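Local coordinates for protein alpha-Amylase (Thermotoga maritima, PDB 2B5D) that is an alpha-amylase of glycoside hydrolase family 57, built around an incomplete beta/alpha barrel, at residues E27-T35 with L70-M78; Y38-D46 with I124-Q132. One frame throughout, in Å; residues are numbered along the deposited sequence.

Contact 1: E27-T35 with L70-M78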
loop_
_atom_site.group_PDB
_atom_site.type_symbol
_atom_site.label_atom_id
_atom_site.label_comp_id
_atom_site.label_asym_id
_atom_site.label_seq_id
_atom_site.Cartn_x
_atom_site.Cartn_y
_atom_site.Cartn_z
ATOM N N GLU A 27 -5.083 18.326 11.532
ATOM C CA GLU A 27 -5.514 19.513 12.258
ATOM C C GLU A 27 -4.348 20.468 12.544
ATOM O O GLU A 27 -4.572 21.611 12.931
ATOM C CB GLU A 27 -6.241 19.126 13.557
ATOM C CG GLU A 27 -7.491 18.234 13.343
ATOM C CD GLU A 27 -8.367 18.094 14.589
ATOM O OE1 GLU A 27 -9.615 18.082 14.429
ATOM O OE2 GLU A 27 -7.812 17.993 15.719
ATOM N N ARG A 28 -3.112 19.986 12.368
ATOM C CA ARG A 28 -1.903 20.809 12.516
ATOM C C ARG A 28 -1.718 21.794 11.354
ATOM O O ARG A 28 -1.067 22.821 11.517
ATOM C CB ARG A 28 -0.659 19.926 12.590
ATOM C CG ARG A 28 -0.549 19.054 13.820
ATOM C CD ARG A 28 0.812 18.330 13.857
ATOM N NE ARG A 28 1.851 19.057 14.606
ATOM C CZ ARG A 28 2.664 19.987 14.091
ATOM N NH1 ARG A 28 2.573 20.333 12.806
ATOM N NH2 ARG A 28 3.579 20.578 14.861
ATOM N N TRP A 29 -2.255 21.455 10.178
ATOM C CA TRP A 29 -2.249 22.372 9.047
ATOM C C TRP A 29 -2.886 23.700 9.485
ATOM O O TRP A 29 -2.281 24.762 9.365
ATOM C CB TRP A 29 -3.020 21.811 7.848
ATOM C CG TRP A 29 -2.626 20.438 7.303
ATOM C CD1 TRP A 29 -3.459 19.578 6.628
ATOM C CD2 TRP A 29 -1.336 19.778 7.360
ATOM N NE1 TRP A 29 -2.780 18.433 6.267
ATOM C CE2 TRP A 29 -1.479 18.523 6.698
ATOM C CE3 TRP A 29 -0.074 20.119 7.902
ATOM C CZ2 TRP A 29 -0.404 17.597 6.561
ATOM C CZ3 TRP A 29 1.008 19.188 7.770
ATOM C CH2 TRP A 29 0.822 17.947 7.099
ATOM N N LEU A 30 -4.092 23.609 10.030
ATOM C CA LEU A 30 -4.786 24.751 10.603
ATOM C C LEU A 30 -3.941 25.552 11.602
ATOM O O LEU A 30 -3.874 26.784 11.539
ATOM C CB LEU A 30 -6.066 24.276 11.292
ATOM C CG LEU A 30 -7.360 25.099 11.301
ATOM C CD1 LEU A 30 -7.948 25.033 12.677
ATOM C CD2 LEU A 30 -7.223 26.548 10.825
ATOM N N PHE A 31 -3.296 24.853 12.527
ATOM C CA PHE A 31 -2.492 25.522 13.541
ATOM C C PHE A 31 -1.268 26.257 12.992
ATOM O O PHE A 31 -0.963 27.372 13.422
ATOM C CB PHE A 31 -2.099 24.536 14.641
ATOM C CG PHE A 31 -3.270 23.869 15.303
ATOM C CD1 PHE A 31 -3.139 22.583 15.835
ATOM C CD2 PHE A 31 -4.511 24.518 15.393
ATOM C CE1 PHE A 31 -4.238 21.945 16.461
ATOM C CE2 PHE A 31 -5.603 23.905 16.010
ATOM C CZ PHE A 31 -5.473 22.617 16.546
ATOM N N GLU A 32 -0.571 25.632 12.056
ATOM C CA GLU A 32 0.516 26.292 11.342
ATOM C C GLU A 32 0.020 27.501 10.530
ATOM O O GLU A 32 0.630 28.570 10.583
ATOM C CB GLU A 32 1.229 25.298 10.421
ATOM C CG GLU A 32 2.004 24.165 11.125
ATOM C CD GLU A 32 2.303 22.959 10.197
ATOM O OE1 GLU A 32 3.146 22.107 10.577
ATOM O OE2 GLU A 32 1.706 22.867 9.093
ATOM N N ALA A 33 -1.095 27.341 9.793
ATOM C CA ALA A 33 -1.711 28.486 9.073
ATOM C C ALA A 33 -2.055 29.654 9.992
ATOM O O ALA A 33 -1.773 30.791 9.660
ATOM C CB ALA A 33 -2.896 28.059 8.282
ATOM N N ILE A 34 -2.603 29.372 11.171
ATOM C CA ILE A 34 -2.936 30.439 12.143
ATOM C C ILE A 34 -1.667 31.126 12.632
ATOM O O ILE A 34 -1.594 32.355 12.726
ATOM C CB ILE A 34 -3.748 29.900 13.368
ATOM C CG1 ILE A 34 -5.044 29.235 12.922
ATOM C CG2 ILE A 34 -4.103 31.014 14.303
ATOM C CD1 ILE A 34 -5.914 28.719 14.071
ATOM N N THR A 35 -0.653 30.314 12.925
ATOM C CA THR A 35 0.588 30.798 13.528
ATOM C C THR A 35 1.432 31.532 12.511
ATOM O O THR A 35 1.897 32.638 12.776
ATOM C CB THR A 35 1.385 29.632 14.193
ATOM O OG1 THR A 35 0.601 29.075 15.251
ATOM C CG2 THR A 35 2.719 30.109 14.770
ATOM N N LEU A 70 -11.588 23.910 18.510
ATOM C CA LEU A 70 -10.326 24.144 17.798
ATOM C C LEU A 70 -9.516 25.264 18.451
ATOM O O LEU A 70 -8.293 25.179 18.553
ATOM C CB LEU A 70 -10.566 24.427 16.308
ATOM C CG LEU A 70 -10.433 23.343 15.211
ATOM C CD1 LEU A 70 -10.150 21.902 15.695
ATOM C CD2 LEU A 70 -11.642 23.356 14.246
ATOM N N GLN A 71 -10.194 26.300 18.922
ATOM C CA GLN A 71 -9.515 27.392 19.605
ATOM C C GLN A 71 -8.814 26.911 20.889
ATOM O O GLN A 71 -7.680 27.322 21.183
ATOM C CB GLN A 71 -10.504 28.516 19.920
ATOM C CG GLN A 71 -11.382 28.929 18.746
ATOM C CD GLN A 71 -12.449 29.951 19.120
ATOM O OE1 GLN A 71 -13.074 30.558 18.244
ATOM N NE2 GLN A 71 -12.659 30.150 20.421
ATOM N N GLU A 72 -9.503 26.043 21.642
ATOM C CA GLU A 72 -8.951 25.391 22.842
ATOM C C GLU A 72 -7.741 24.507 22.515
ATOM O O GLU A 72 -6.691 24.641 23.149
ATOM C CB GLU A 72 -10.044 24.604 23.579
ATOM C CG GLU A 72 -10.941 25.509 24.432
ATOM C CD GLU A 72 -12.214 24.841 24.972
ATOM O OE1 GLU A 72 -13.039 25.593 25.545
ATOM O OE2 GLU A 72 -12.398 23.601 24.838
ATOM N N LYS A 73 -7.884 23.642 21.513
ATOM C CA LYS A 73 -6.759 22.852 20.991
ATOM C C LYS A 73 -5.585 23.703 20.476
ATOM O O LYS A 73 -4.426 23.328 20.659
ATOM C CB LYS A 73 -7.231 21.863 19.919
ATOM C CG LYS A 73 -7.950 20.660 20.488
ATOM C CD LYS A 73 -9.080 20.143 19.570
ATOM C CE LYS A 73 -10.154 19.315 20.348
ATOM N NZ LYS A 73 -10.508 19.847 21.718
ATOM N N TYR A 74 -5.870 24.848 19.859
ATOM C CA TYR A 74 -4.795 25.714 19.368
ATOM C C TYR A 74 -4.014 26.339 20.514
ATOM O O TYR A 74 -2.795 26.452 20.444
ATOM C CB TYR A 74 -5.319 26.817 18.419
ATOM C CG TYR A 74 -4.224 27.762 17.960
ATOM C CD1 TYR A 74 -4.048 29.000 18.574
ATOM C CD2 TYR A 74 -3.345 27.398 16.941
ATOM C CE1 TYR A 74 -3.036 29.866 18.169
ATOM C CE2 TYR A 74 -2.337 28.241 16.536
ATOM C CZ TYR A 74 -2.188 29.472 17.147
ATOM O OH TYR A 74 -1.187 30.302 16.742
ATOM N N GLU A 75 -4.740 26.759 21.548
ATOM C CA GLU A 75 -4.177 27.397 22.734
ATOM C C GLU A 75 -3.196 26.438 23.435
ATOM O O GLU A 75 -2.086 26.825 23.824
ATOM C CB GLU A 75 -5.319 27.761 23.669
ATOM C CG GLU A 75 -5.281 29.194 24.144
ATOM C CD GLU A 75 -6.653 29.719 24.595
ATOM O OE1 GLU A 75 -6.867 29.798 25.828
ATOM O OE2 GLU A 75 -7.512 30.064 23.731
ATOM N N ARG A 76 -3.618 25.179 23.545
ATOM C CA ARG A 76 -2.822 24.099 24.112
ATOM C C ARG A 76 -1.639 23.720 23.200
ATOM O O ARG A 76 -0.536 23.410 23.686
ATOM C CB ARG A 76 -3.754 22.918 24.452
ATOM C CG ARG A 76 -3.270 21.504 24.118
ATOM C CD ARG A 76 -4.175 20.443 24.775
ATOM N NE ARG A 76 -5.563 20.895 24.904
ATOM C CZ ARG A 76 -6.603 20.371 24.245
ATOM N NH1 ARG A 76 -6.417 19.344 23.402
ATOM N NH2 ARG A 76 -7.833 20.866 24.434
ATOM N N HIS A 77 -1.843 23.789 21.885
ATOM C CA HIS A 77 -0.740 23.613 20.938
ATOM C C HIS A 77 0.283 24.751 21.057
ATOM O O HIS A 77 1.491 24.540 21.010
ATOM C CB HIS A 77 -1.282 23.518 19.517
ATOM C CG HIS A 77 -0.260 23.788 18.459
ATOM N ND1 HIS A 77 0.452 22.782 17.842
ATOM C CD2 HIS A 77 0.160 24.948 17.897
ATOM C CE1 HIS A 77 1.273 23.311 16.949
ATOM N NE2 HIS A 77 1.116 24.623 16.963
ATOM N N MET A 78 -0.204 25.966 21.229
ATOM C CA MET A 78 0.701 27.102 21.328
ATOM C C MET A 78 1.573 27.084 22.590
ATOM O O MET A 78 2.740 27.509 22.557
ATOM C CB MET A 78 -0.062 28.418 21.155
ATOM C CG MET A 78 -0.370 28.723 19.691
ATOM S SD MET A 78 1.083 28.575 18.570
ATOM C CE MET A 78 1.980 30.085 18.959
#
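F31 and Y74 mark the closest backbone approach of helices 27-35 and 70-78, with F31 CA and Y74 CA 6.3 Å apart; the short axes come within 10.6 Å and cross at -71°. F31 fills the middle as a knob in the hole formed by L70, K73, Y74 and H77. Y74 CA lies over one face of the F31 ring, while the carbonyl oxygen of E27, one turn back, sits above the centre of the opposite face. F31 CB in turn lies over a face of the H77 imidazole, 4.0 Å from its centroid. The Y74 ring and I34 lie antiparallel alongside each other, I34 CG2 over one face of the ring and M78 CG over the other. With CG of Y74 anti to the backbone N (chi1 177°), the ring reaches along helix 27-35 to T35. There Y74 OH and T35 OG1 make the direct hydrogen bond between the two segments, at 2.6 Å; either hydroxyl could be the donor. At the other end L30 CD1 meets L70 CG at 3.9 Å, and helix 59-66 packs on both leucines. R28 NH2 comes to the edge of the H77 ring, while its NH1 forms a salt bridge with E32 OE1 (2.9 Å). The arrangement is a steep helix crossing centred on a single knob, with F31, Y74 and H77 as an aromatic cluster, within the family 57 domain.

Contact 2: Y38-D46 with I124-Q132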
loop_
_atom_site.group_PDB
_atom_site.type_symbol
_atom_site.label_atom_id
_atom_site.label_comp_id
_atom_site.label_asym_id
_atom_site.label_seq_id
_atom_site.Cartn_x
_atom_site.Cartn_y
_atom_site.Cartn_z
ATOM N N TYR A 38 -2.208 33.733 9.438
ATOM C CA TYR A 38 -3.358 34.571 9.816
ATOM C C TYR A 38 -3.106 35.600 10.939
ATOM O O TYR A 38 -3.526 36.767 10.831
ATOM C CB TYR A 38 -4.605 33.735 10.114
ATOM C CG TYR A 38 -4.868 32.657 9.107
ATOM C CD1 TYR A 38 -4.706 32.884 7.748
ATOM C CD2 TYR A 38 -5.279 31.406 9.515
ATOM C CE1 TYR A 38 -4.939 31.881 6.821
ATOM C CE2 TYR A 38 -5.527 30.400 8.596
ATOM C CZ TYR A 38 -5.341 30.642 7.249
ATOM O OH TYR A 38 -5.578 29.612 6.338
ATOM N N ILE A 39 -2.421 35.194 12.005
ATOM C CA ILE A 39 -2.114 36.154 13.089
ATOM C C ILE A 39 -1.024 37.181 12.700
ATOM O O ILE A 39 -1.163 38.357 13.004
ATOM C CB ILE A 39 -1.838 35.429 14.460
ATOM C CG1 ILE A 39 -3.151 34.915 15.064
ATOM C CG2 ILE A 39 -1.082 36.339 15.459
ATOM C CD1 ILE A 39 -2.975 33.861 16.208
ATOM N N PRO A 40 0.073 36.741 12.048
ATOM C CA PRO A 40 1.044 37.715 11.525
ATOM C C PRO A 40 0.450 38.742 10.531
ATOM O O PRO A 40 0.948 39.850 10.460
ATOM C CB PRO A 40 2.076 36.838 10.811
ATOM C CG PRO A 40 1.996 35.532 11.489
ATOM C CD PRO A 40 0.525 35.362 11.821
ATOM N N LEU A 41 -0.582 38.377 9.765
ATOM C CA LEU A 41 -1.347 39.383 9.000
ATOM C C LEU A 41 -2.024 40.385 9.915
ATOM O O LEU A 41 -1.927 41.588 9.718
ATOM C CB LEU A 41 -2.394 38.736 8.086
ATOM C CG LEU A 41 -1.927 37.986 6.837
ATOM C CD1 LEU A 41 -3.133 37.389 6.117
ATOM C CD2 LEU A 41 -1.116 38.884 5.888
ATOM N N LEU A 42 -2.705 39.878 10.925
ATOM C CA LEU A 42 -3.291 40.710 11.952
ATOM C C LEU A 42 -2.254 41.637 12.589
ATOM O O LEU A 42 -2.481 42.830 12.715
ATOM C CB LEU A 42 -3.972 39.833 13.010
ATOM C CG LEU A 42 -5.500 39.656 12.971
ATOM C CD1 LEU A 42 -6.116 40.058 11.648
ATOM C CD2 LEU A 42 -5.885 38.249 13.343
ATOM N N MET A 43 -1.115 41.085 12.984
ATOM C CA MET A 43 -0.045 41.886 13.551
ATOM C C MET A 43 0.415 42.979 12.592
ATOM O O MET A 43 0.582 44.138 12.969
ATOM C CB MET A 43 1.109 40.978 13.973
ATOM C CG MET A 43 0.976 40.535 15.430
ATOM S SD MET A 43 1.701 38.922 15.834
ATOM C CE MET A 43 3.051 38.799 14.655
ATOM N N MET A 44 0.593 42.601 11.340
ATOM C CA MET A 44 0.954 43.531 10.300
ATOM C C MET A 44 -0.094 44.626 10.031
ATOM O O MET A 44 0.280 45.747 9.716
ATOM C CB MET A 44 1.283 42.738 9.039
ATOM C CG MET A 44 1.979 43.518 7.928
ATOM S SD MET A 44 0.845 44.233 6.704
ATOM C CE MET A 44 0.729 42.931 5.479
ATOM N N PHE A 45 -1.391 44.326 10.145
ATOM C CA PHE A 45 -2.434 45.339 9.895
ATOM C C PHE A 45 -2.419 46.349 11.013
ATOM O O PHE A 45 -2.650 47.528 10.801
ATOM C CB PHE A 45 -3.854 44.744 9.828
ATOM C CG PHE A 45 -4.070 43.753 8.713
ATOM C CD1 PHE A 45 -5.177 42.934 8.727
ATOM C CD2 PHE A 45 -3.164 43.627 7.664
ATOM C CE1 PHE A 45 -5.380 42.008 7.728
ATOM C CE2 PHE A 45 -3.369 42.708 6.667
ATOM C CZ PHE A 45 -4.482 41.896 6.701
ATOM N N ASP A 46 -2.183 45.844 12.220
ATOM C CA ASP A 46 -2.074 46.660 13.403
ATOM C C ASP A 46 -0.860 47.596 13.325
ATOM O O ASP A 46 -0.996 48.804 13.575
ATOM C CB ASP A 46 -1.994 45.753 14.622
ATOM C CG ASP A 46 -2.085 46.519 15.932
ATOM O OD1 ASP A 46 -1.072 46.514 16.672
ATOM O OD2 ASP A 46 -3.154 47.113 16.229
ATOM N N ILE A 124 -10.253 34.902 15.856
ATOM C CA ILE A 124 -9.418 35.841 15.144
ATOM C C ILE A 124 -10.184 36.426 13.954
ATOM O O ILE A 124 -9.737 37.387 13.356
ATOM C CB ILE A 124 -8.061 35.195 14.742
ATOM C CG1 ILE A 124 -8.278 34.046 13.753
ATOM C CG2 ILE A 124 -7.285 34.744 15.997
ATOM C CD1 ILE A 124 -7.012 33.502 13.161
ATOM N N LEU A 125 -11.340 35.835 13.652
ATOM C CA LEU A 125 -12.319 36.390 12.732
ATOM C C LEU A 125 -12.784 37.781 13.152
ATOM O O LEU A 125 -13.063 38.645 12.293
ATOM C CB LEU A 125 -13.537 35.468 12.590
ATOM C CG LEU A 125 -13.322 34.193 11.779
ATOM C CD1 LEU A 125 -14.622 33.456 11.587
ATOM C CD2 LEU A 125 -12.657 34.467 10.436
ATOM N N GLU A 126 -12.873 37.978 14.466
ATOM C CA GLU A 126 -13.188 39.259 15.070
ATOM C C GLU A 126 -12.135 40.300 14.663
ATOM O O GLU A 126 -12.472 41.454 14.385
ATOM C CB GLU A 126 -13.277 39.081 16.591
ATOM C CG GLU A 126 -13.535 40.337 17.410
ATOM C CD GLU A 126 -13.704 40.029 18.918
ATOM O OE1 GLU A 126 -12.734 40.278 19.698
ATOM O OE2 GLU A 126 -14.794 39.516 19.316
ATOM N N GLY A 127 -10.869 39.887 14.604
ATOM C CA GLY A 127 -9.789 40.756 14.131
ATOM C C GLY A 127 -9.904 41.116 12.656
ATOM O O GLY A 127 -9.739 42.260 12.262
ATOM N N PHE A 128 -10.184 40.132 11.823
ATOM C CA PHE A 128 -10.376 40.392 10.413
ATOM C C PHE A 128 -11.612 41.260 10.150
ATOM O O PHE A 128 -11.619 42.081 9.222
ATOM C CB PHE A 128 -10.424 39.075 9.620
ATOM C CG PHE A 128 -9.082 38.432 9.467
ATOM C CD1 PHE A 128 -8.695 37.369 10.303
ATOM C CD2 PHE A 128 -8.180 38.904 8.511
ATOM C CE1 PHE A 128 -7.420 36.763 10.164
ATOM C CE2 PHE A 128 -6.917 38.309 8.364
ATOM C CZ PHE A 128 -6.534 37.243 9.194
ATOM N N LYS A 129 -12.644 41.053 10.960
ATOM C CA LYS A 129 -13.899 41.784 10.837
ATOM C C LYS A 129 -13.643 43.268 11.099
ATOM O O LYS A 129 -14.176 44.145 10.408
ATOM C CB LYS A 129 -14.916 41.213 11.827
ATOM C CG LYS A 129 -16.276 41.838 11.793
ATOM C CD LYS A 129 -17.158 41.250 12.902
ATOM C CE LYS A 129 -18.554 41.852 12.871
ATOM N NZ LYS A 129 -19.231 41.738 14.189
ATOM N N LYS A 130 -12.777 43.521 12.078
ATOM C CA LYS A 130 -12.471 44.866 12.548
ATOM C C LYS A 130 -11.689 45.660 11.503
ATOM O O LYS A 130 -11.860 46.870 11.371
ATOM C CB LYS A 130 -11.740 44.775 13.887
ATOM C CG LYS A 130 -10.996 46.003 14.327
ATOM C CD LYS A 130 -10.338 45.775 15.674
ATOM C CE LYS A 130 -8.888 46.226 15.658
ATOM N NZ LYS A 130 -8.011 45.070 15.356
ATOM N N TYR A 131 -10.855 44.982 10.734
ATOM C CA TYR A 131 -10.179 45.661 9.654
ATOM C C TYR A 131 -11.071 45.868 8.438
ATOM O O TYR A 131 -10.885 46.841 7.701
ATOM C CB TYR A 131 -8.808 45.029 9.353
ATOM C CG TYR A 131 -7.842 45.225 10.516
ATOM C CD1 TYR A 131 -7.250 46.467 10.769
ATOM C CD2 TYR A 131 -7.537 44.176 11.372
ATOM C CE1 TYR A 131 -6.375 46.653 11.837
ATOM C CE2 TYR A 131 -6.669 44.354 12.452
ATOM C CZ TYR A 131 -6.096 45.593 12.682
ATOM O OH TYR A 131 -5.232 45.742 13.761
ATOM N N GLN A 132 -12.062 44.998 8.234
ATOM C CA GLN A 132 -13.038 45.270 7.184
ATOM C C GLN A 132 -13.798 46.567 7.498
ATOM O O GLN A 132 -14.020 47.377 6.599
ATOM C CB GLN A 132 -14.005 44.109 6.918
ATOM C CG GLN A 132 -14.845 44.311 5.663
ATOM C CD GLN A 132 -15.541 43.039 5.140
ATOM O OE1 GLN A 132 -16.354 42.396 5.832
ATOM N NE2 GLN A 132 -15.247 42.694 3.912
HETATM O O HOH W 1 -4.509 43.029 15.496
#
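F45 and Y131 both hold CG anti to the carbonyl carbon (chi1 -62° for F45), which sets F45 CB squarely over the centre of the Y131 ring, 3.6 Å from its centroid. The F45 ring then drops beside the tyrosine and turns its edge to the same ring, an edge-to-face pair with planes at 75°. L42 makes a similar CH-pi contact one turn earlier: its CD1 stands over the middle of the F128 ring, 3.6 Å from the centroid, while CD2 reaches the backbone oxygen of I124. Helices 38-46 and 125-132, their directions 36° apart, are neighbours on the largely parallel sheet of the beta/alpha barrel; L137, at the start of strand 137-142, touches F45, F128 and Y131. G127 lies where the backbones come closest, its CA 6.9 Å from L42 CA, and L42 CD1 packs on its carbonyl carbon. Toward the N-terminal ends of both segments, I124 CD1 meets Y38 CB at 3.9 Å, and F128 CZ lies 3.5 Å from Y38 O. At the solvent end Y131 OH rests against D46 CB at 3.4 Å, and a water joins that hydroxyl to L42 O through two weak hydrogen bonds.

In the fold
Both contacts are buried and draw on helix 27-47, contact 1 on its first turns and contact 2 on its later ones, with centres about 16 Å apart. The helix continues from one into the other through a widened turn and a kink at P40, with probable hydrogen bonds from Y38 N to A33 O and from I39 N to I34 O. I39 also touches Y74, so the two packings meet at side-chain level. Contact 1 joins the helix steeply to helix 68-91 and includes a direct hydroxyl bond; contact 2 sets it more nearly alongside helix 125-134 against the sheet, with no direct hydrogen bond across. Helix 59-66 adds side chains to both, and D46 brings contact 2 to the surface.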